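Chrac-14 (PDB 2BYK) pairs with Chrac-16 as a histone-fold heterodimer that binds DNA and facilitates nucleosome sliding, and also serves as an accessory subunit of DNA polymerase epsilon. Local coordinates at residues Gln87-Glu90 and Val91-Lys94. Numbering follows the deposited sequence.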
# COMPACT_ATOMS: atom_id res chain seq x y z
N GLN B 87 13.46 -7.56 3.97
CA GLN B 87 14.07 -7.75 5.28
C GLN B 87 12.96 -8.21 6.20
O GLN B 87 13.15 -9.10 7.02
CB GLN B 87 14.65 -6.44 5.78
CG GLN B 87 15.46 -5.71 4.73
CD GLN B 87 16.10 -4.44 5.25
OE1 GLN B 87 15.44 -3.63 5.92
NE2 GLN B 87 17.38 -4.25 4.94
N ASP B 88 11.79 -7.60 6.04
CA ASP B 88 10.61 -7.94 6.84
C ASP B 88 10.30 -9.41 6.60
O ASP B 88 9.99 -10.14 7.53
CB ASP B 88 9.39 -7.10 6.41
CG ASP B 88 9.58 -5.60 6.64
OD1 ASP B 88 8.65 -4.82 6.32
OD2 ASP B 88 10.66 -5.20 7.12
N LEU B 89 10.39 -9.82 5.34
CA LEU B 89 10.13 -11.20 4.93
C LEU B 89 11.18 -12.17 5.46
O LEU B 89 10.89 -13.33 5.73
CB LEU B 89 10.09 -11.29 3.41
CG LEU B 89 8.76 -11.75 2.82
CD1 LEU B 89 8.91 -11.83 1.31
CD2 LEU B 89 8.36 -13.10 3.42
N GLU B 90 12.40 -11.66 5.58
CA GLU B 90 13.52 -12.45 6.08
C GLU B 90 13.30 -12.74 7.55
O GLU B 90 13.40 -13.89 7.99
CB GLU B 90 14.84 -11.68 5.91
CG GLU B 90 15.87 -12.02 6.97
CD GLU B 90 17.23 -11.38 6.71
OE1 GLU B 90 17.29 -10.14 6.49
OE2 GLU B 90 18.23 -12.13 6.73
N VAL B 91 13.01 -11.70 8.32
CA VAL B 91 12.77 -11.83 9.74
C VAL B 91 11.55 -12.72 10.00
O VAL B 91 11.54 -13.51 10.94
CB VAL B 91 12.52 -10.45 10.39
CG1 VAL B 91 12.38 -10.60 11.90
CG2 VAL B 91 13.65 -9.52 10.06
N TYR B 92 10.52 -12.59 9.16
CA TYR B 92 9.29 -13.39 9.29
C TYR B 92 9.58 -14.87 9.12
O TYR B 92 9.19 -15.69 9.95
CB TYR B 92 8.26 -12.97 8.23
CG TYR B 92 7.01 -13.82 8.19
CD1 TYR B 92 6.01 -13.67 9.14
CD2 TYR B 92 6.84 -14.80 7.21
CE1 TYR B 92 4.85 -14.47 9.12
CE2 TYR B 92 5.70 -15.61 7.18
CZ TYR B 92 4.71 -15.44 8.14
OH TYR B 92 3.59 -16.23 8.13
N ARG B 93 10.27 -15.21 8.04
CA ARG B 93 10.61 -16.59 7.75
C ARG B 93 11.41 -17.21 8.91
O ARG B 93 11.30 -18.41 9.17
CB ARG B 93 11.39 -16.68 6.42
CG ARG B 93 10.47 -16.72 5.19
CD ARG B 93 11.15 -16.27 3.88
NE ARG B 93 10.30 -16.56 2.72
CZ ARG B 93 10.40 -15.98 1.52
NH1 ARG B 93 9.57 -16.33 0.54
NH2 ARG B 93 11.31 -15.03 1.30
N LYS B 94 12.16 -16.37 9.63
CA LYS B 94 12.97 -16.84 10.77
C LYS B 94 12.13 -17.20 12.00
O LYS B 94 12.24 -18.31 12.52
CB LYS B 94 14.03 -15.79 11.15
CG LYS B 94 15.27 -15.77 10.24
CD LYS B 94 16.37 -14.80 10.71
CE LYS B 94 16.06 -13.34 10.35
NZ LYS B 94 17.16 -12.39 10.73
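V91 N donates to Q87 O over 2.9 Å, and the bond is nearly straight at 171°. The next three donors each reach back four residues in the same way. Y92 N bonds D88 O at 3.0 Å, and R93 N bonds L89 O at 3.0 Å. K94 N to E90 O is longer, 3.2 Å, and more bent, 140° at the hydrogen. The carbonyls of Q87 to E90 thus each accept a bond from the N-H four residues on, the pattern of an alpha helix. Helix 82-96 is the extra C-terminal helix that follows the three-helix histone fold and packs on its last helix, 66-75. L89 and R93 touch A66 there, and L89 also packs on L70. L89 CD2 lies over one face of the R93 guanidinium, 4.0 Å from R93 CZ and displaced from the group's centre. The extended arginine chain, CG to NE, crosses the leucine obliquely. R93 NH1 makes a salt bridge to an acidic side chain of the partner protein chain, and the Y92 ring stacks on an aromatic one there. On the exposed side, E90 and K94 lie side by side. K94 bends at chi3 (-78°), which brings CE within 3.6 Å of E90 CG. Any attraction between the charges is probably modest: E90 OE2 is 4.1 Å from K94 NZ, too far for a salt bridge.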